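Probable aspartate aminotransferase 2 (Methanococcus jannaschii, PDB 2Z61) catalyses the pyridoxal-phosphate-dependent transfer of an amino group from alanine to a furan aldehyde phosphate, making the aminomethylfuran precursor of methanofuran. Local coordinates at residues N128-R131 / K136-F139; F139-V144 / G339-N344. All coordinates share one frame; numbering follows the deposited sequence.

In the fold
Both contacts use strand 136-140, the outermost strand at one end of the seven-stranded mixed sheet; their ranges share Phe139, which does its touching in contact 2, and their centres lie about 14 Å apart. Contact 1 is local: only three residues separate helix 125-132 from the start of the strand it packs on, and the meeting is apolar, part buried under the helix and part exposed where an arginine lies over a proline. Contact 2 takes over where the strand runs out and bridges almost two hundred residues of sequence, to the loop between strands 333-334 and 346-349. It buries less surface, and its chemistry turns polar: a salt bridge near the surface, beside a loose aromatic-glycine touch.

Contact 1 of 2, residues N128-R131 / K136-F139; sequences NFIR and KPVF
Two first torsions set up the grip on Pro137. In Ile130, CG1 stands anti to the carbonyl carbon (chi1 -70°), which leaves the CG2 branch beside that carbon and pointing at the start of the strand. Arg131 has the same first turn and then runs straight from CG to NE, carrying its guanidinium across the proline ring.

Ile130 CG2 is the methyl that does the touching. It sits 3.5 Å from Pro137 N and 3.6 Å from Pro137 CD, and it also meets the Lys136 carbonyl carbon, 3.7 Å from Ile130 CG2. The other branch gives only a looser touch, Ile130 CD1 lying 4.2 Å from Pro137 CB.

Arg131 meets the same ring at Pro137 CG and Pro137 CD. The flat guanidinium lies over the proline, with Pro137 CG 3.9 Å above its plane and over its centre, and the two side chains cross at about a right angle. Arg131 NH1 comes to 3.8 Å from Pro137 CD. No hydrogen bond joins the two segments; the proline ring packs its carbons against one face of the charged group. A long, weak ion pair from Arg131 NE reaches Glu10.

Ile130 also rests on Val116 and Ile118 of strand 115-119, and Pro137 on Ile118, while Asn128 ND2 is hydrogen-bonded to Asn250 of the second subunit. With strand 115-119 running parallel beside strand 136-140 and helix 125-132 packed against both, this is the beta-alpha-beta unit at one border of the large sheet of a class I aminotransferase.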
loop_
_atom_site.group_PDB
_atom_site.type_symbol
_atom_site.label_atom_id
_atom_site.label_comp_id
_atom_site.label_asym_id
_atom_site.label_seq_id
_atom_site.Cartn_x
_atom_site.Cartn_y
_atom_site.Cartn_z
ATOM N N ASN A 128 3.446 -12.691 -10.822
ATOM C CA ASN A 128 2.342 -11.772 -11.076
ATOM C C ASN A 128 2.801 -10.322 -11.201
ATOM O O ASN A 128 2.331 -9.585 -12.076
ATOM C CB ASN A 128 1.264 -11.915 -9.998
ATOM C CG ASN A 128 0.441 -13.180 -10.178
ATOM O OD1 ASN A 128 0.160 -13.582 -11.310
ATOM N ND2 ASN A 128 0.041 -13.805 -9.073
ATOM N N PHE A 129 3.730 -9.912 -10.339
ATOM C CA PHE A 129 4.261 -8.555 -10.397
ATOM C C PHE A 129 4.960 -8.348 -11.742
ATOM O O PHE A 129 4.812 -7.305 -12.376
ATOM C CB PHE A 129 5.300 -8.316 -9.291
ATOM C CG PHE A 129 4.730 -8.225 -7.900
ATOM C CD1 PHE A 129 3.377 -8.432 -7.656
ATOM C CD2 PHE A 129 5.561 -7.901 -6.829
ATOM C CE1 PHE A 129 2.864 -8.318 -6.368
ATOM C CE2 PHE A 129 5.055 -7.782 -5.539
ATOM C CZ PHE A 129 3.702 -7.991 -5.308
ATOM N N ILE A 130 5.724 -9.353 -12.163
ATOM C CA ILE A 130 6.485 -9.272 -13.409
ATOM C C ILE A 130 5.594 -9.143 -14.644
ATOM O O ILE A 130 5.803 -8.247 -15.465
ATOM C CB ILE A 130 7.451 -10.492 -13.535
ATOM C CG1 ILE A 130 8.573 -10.349 -12.499
ATOM C CG2 ILE A 130 8.045 -10.567 -14.954
ATOM C CD1 ILE A 130 9.281 -11.662 -12.128
ATOM N N ARG A 131 4.601 -10.016 -14.776
ATOM C CA ARG A 131 3.692 -9.936 -15.917
ATOM C C ARG A 131 2.962 -8.596 -15.910
ATOM O O ARG A 131 2.914 -7.894 -16.926
ATOM C CB ARG A 131 2.663 -11.065 -15.872
ATOM C CG ARG A 131 3.222 -12.429 -16.206
ATOM C CD ARG A 131 2.160 -13.506 -16.055
ATOM N NE ARG A 131 2.662 -14.819 -16.446
ATOM C CZ ARG A 131 3.360 -15.050 -17.554
ATOM N NH1 ARG A 131 3.637 -14.054 -18.386
ATOM N NH2 ARG A 131 3.778 -16.277 -17.833
ATOM N N LYS A 136 8.615 -10.546 -18.836
ATOM C CA LYS A 136 8.433 -11.995 -18.855
ATOM C C LYS A 136 9.195 -12.723 -17.750
ATOM O O LYS A 136 10.413 -12.636 -17.663
ATOM C CB LYS A 136 8.862 -12.568 -20.207
ATOM C CG LYS A 136 8.761 -14.086 -20.260
ATOM C CD LYS A 136 9.225 -14.667 -21.588
ATOM C CE LYS A 136 9.038 -16.183 -21.597
ATOM N NZ LYS A 136 9.563 -16.825 -22.836
ATOM N N PRO A 137 8.479 -13.451 -16.883
ATOM C CA PRO A 137 9.153 -14.179 -15.809
ATOM C C PRO A 137 9.859 -15.416 -16.349
ATOM O O PRO A 137 9.243 -16.240 -17.028
ATOM C CB PRO A 137 8.009 -14.536 -14.865
ATOM C CG PRO A 137 6.863 -14.717 -15.788
ATOM C CD PRO A 137 7.017 -13.545 -16.742
ATOM N N VAL A 138 11.150 -15.543 -16.059
ATOM C CA VAL A 138 11.917 -16.693 -16.522
ATOM C C VAL A 138 12.270 -17.624 -15.363
ATOM O O VAL A 138 13.117 -17.299 -14.524
ATOM C CB VAL A 138 13.234 -16.262 -17.226
ATOM C CG1 VAL A 138 13.996 -17.494 -17.691
ATOM C CG2 VAL A 138 12.930 -15.350 -18.419
ATOM N N PHE A 139 11.621 -18.783 -15.311
ATOM C CA PHE A 139 11.904 -19.748 -14.258
ATOM C C PHE A 139 13.183 -20.512 -14.561
ATOM O O PHE A 139 13.460 -20.830 -15.712
ATOM C CB PHE A 139 10.757 -20.746 -14.108
ATOM C CG PHE A 139 9.567 -20.194 -13.396
ATOM C CD1 PHE A 139 8.642 -19.398 -14.065
ATOM C CD2 PHE A 139 9.381 -20.444 -12.039
ATOM C CE1 PHE A 139 7.545 -18.855 -13.388
ATOM C CE2 PHE A 139 8.288 -19.906 -11.352
ATOM C CZ PHE A 139 7.369 -19.109 -12.030
#

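Contact 2 of 2, residues F139-V144 / G339-N344; sequences FCDFTV and GSKGKN
Lys341 NZ donates to Asp141 OD1 at 2.7 Å, the polar bond that ties these two segments. It uses the syn lone pair of OD1, on the side of the other oxygen, yet the grip is one-sided: Asp141 OD2 lies 3.5 Å from Lys341 NZ. The lysine chain bends twice to get there, at chi2 (66°) and again at chi4 (-51°), and crosses the aspartate side chain at about a right angle. Were Asp141 an alanine, the Lys341 ammonium would probably lose its carboxylate mate and the end of its chain be freer to turn.

Further back, Phe139 CE2 comes obliquely to 4.4 Å from Gly339 CA, a loose touch. A side chain on Gly339 would start toward that ring, its first carbon colliding with the preceding carbonyl oxygen.

Asn120 joins the two sides as well: its OD1 accepts from Lys341 N, its ND2 is hydrogen-bonded to Ser340 OG, and Phe139 packs against it. Past Asp141 the chain makes an inverse gamma turn centred on Phe142, and Thr143 then takes the N-cap of helix 144-150. Here the large-sheet edge meets a loop of the small antiparallel sheet, consistent with the family's large and small domains.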
loop_
_atom_site.group_PDB
_atom_site.type_symbol
_atom_site.label_atom_id
_atom_site.label_comp_id
_atom_site.label_asym_id
_atom_site.label_seq_id
_atom_site.Cartn_x
_atom_site.Cartn_y
_atom_site.Cartn_z
ATOM N N PHE A 139 11.621 -18.783 -15.311
ATOM C CA PHE A 139 11.904 -19.748 -14.258
ATOM C C PHE A 139 13.183 -20.512 -14.561
ATOM O O PHE A 139 13.460 -20.830 -15.712
ATOM C CB PHE A 139 10.757 -20.746 -14.108
ATOM C CG PHE A 139 9.567 -20.194 -13.396
ATOM C CD1 PHE A 139 8.642 -19.398 -14.065
ATOM C CD2 PHE A 139 9.381 -20.444 -12.039
ATOM C CE1 PHE A 139 7.545 -18.855 -13.388
ATOM C CE2 PHE A 139 8.288 -19.906 -11.352
ATOM C CZ PHE A 139 7.369 -19.109 -12.030
ATOM N N CYS A 140 13.964 -20.797 -13.522
ATOM C CA CYS A 140 15.206 -21.553 -13.681
ATOM C C CYS A 140 15.765 -21.988 -12.332
ATOM O O CYS A 140 15.446 -21.390 -11.300
ATOM C CB CYS A 140 16.253 -20.715 -14.429
ATOM S SG CYS A 140 16.837 -19.257 -13.545
ATOM N N ASP A 141 16.575 -23.044 -12.334
ATOM C CA ASP A 141 17.192 -23.517 -11.099
ATOM C C ASP A 141 18.253 -22.483 -10.773
ATOM O O ASP A 141 18.789 -21.848 -11.680
ATOM C CB ASP A 141 17.873 -24.877 -11.289
ATOM C CG ASP A 141 16.961 -25.903 -11.915
ATOM O OD1 ASP A 141 15.756 -25.921 -11.576
ATOM O OD2 ASP A 141 17.456 -26.706 -12.736
ATOM N N PHE A 142 18.569 -22.300 -9.499
ATOM C CA PHE A 142 19.586 -21.317 -9.170
ATOM C C PHE A 142 20.982 -21.920 -9.060
ATOM O O PHE A 142 21.600 -21.915 -8.002
ATOM C CB PHE A 142 19.199 -20.543 -7.899
ATOM C CG PHE A 142 18.385 -19.291 -8.176
ATOM C CD1 PHE A 142 17.795 -19.094 -9.423
ATOM C CD2 PHE A 142 18.225 -18.307 -7.201
ATOM C CE1 PHE A 142 17.063 -17.942 -9.699
ATOM C CE2 PHE A 142 17.493 -17.148 -7.470
ATOM C CZ PHE A 142 16.911 -16.967 -8.723
ATOM N N THR A 143 21.456 -22.453 -10.185
ATOM C CA THR A 143 22.791 -23.026 -10.283
ATOM C C THR A 143 23.503 -22.175 -11.325
ATOM O O THR A 143 22.855 -21.553 -12.173
ATOM C CB THR A 143 22.779 -24.501 -10.768
ATOM O OG1 THR A 143 22.297 -24.561 -12.114
ATOM C CG2 THR A 143 21.900 -25.356 -9.878
ATOM N N VAL A 144 24.829 -22.150 -11.255
ATOM C CA VAL A 144 25.627 -21.367 -12.183
ATOM C C VAL A 144 25.365 -21.750 -13.636
ATOM O O VAL A 144 25.206 -20.882 -14.494
ATOM C CB VAL A 144 27.128 -21.532 -11.876
ATOM C CG1 VAL A 144 27.968 -20.744 -12.875
ATOM C CG2 VAL A 144 27.409 -21.061 -10.462
ATOM N N GLY A 339 5.759 -23.344 -8.453
ATOM C CA GLY A 339 6.513 -23.574 -9.675
ATOM C C GLY A 339 6.293 -24.968 -10.237
ATOM O O GLY A 339 5.823 -25.862 -9.532
ATOM N N SER A 340 6.632 -25.159 -11.507
ATOM C CA SER A 340 6.453 -26.458 -12.152
ATOM C C SER A 340 7.300 -27.539 -11.488
ATOM O O SER A 340 6.892 -28.696 -11.404
ATOM C CB SER A 340 6.815 -26.367 -13.637
ATOM O OG SER A 340 8.165 -25.974 -13.810
ATOM N N LYS A 341 8.479 -27.154 -11.013
ATOM C CA LYS A 341 9.390 -28.092 -10.364
ATOM C C LYS A 341 8.800 -28.703 -9.094
ATOM O O LYS A 341 9.317 -29.691 -8.578
ATOM C CB LYS A 341 10.700 -27.385 -10.000
ATOM C CG LYS A 341 11.905 -27.802 -10.825
ATOM C CD LYS A 341 11.754 -27.394 -12.283
ATOM C CE LYS A 341 12.826 -28.043 -13.152
ATOM N NZ LYS A 341 14.198 -27.836 -12.600
ATOM N N GLY A 342 7.715 -28.124 -8.591
ATOM C CA GLY A 342 7.131 -28.632 -7.363
ATOM C C GLY A 342 5.870 -29.466 -7.455
ATOM O O GLY A 342 5.020 -29.384 -6.569
ATOM N N LYS A 343 5.740 -30.273 -8.501
ATOM C CA LYS A 343 4.551 -31.105 -8.636
ATOM C C LYS A 343 4.535 -32.163 -7.525
ATOM O O LYS A 343 3.512 -32.365 -6.886
ATOM C CB LYS A 343 4.524 -31.810 -9.997
ATOM C CG LYS A 343 3.347 -32.765 -10.130
ATOM C CD LYS A 343 3.282 -33.424 -11.492
ATOM C CE LYS A 343 2.019 -34.266 -11.614
ATOM N NZ LYS A 343 1.883 -34.882 -12.960
ATOM N N ASN A 344 5.701 -32.787 -7.312
ATOM C CA ASN A 344 5.963 -33.850 -6.340
ATOM C C ASN A 344 6.324 -33.334 -4.952
ATOM O O ASN A 344 6.642 -34.116 -4.054
ATOM C CB ASN A 344 7.035 -34.787 -6.913
ATOM C CG ASN A 344 6.544 -35.500 -8.163
ATOM O OD1 ASN A 344 5.560 -36.246 -8.112
ATOM N ND2 ASN A 344 7.213 -35.273 -9.286
#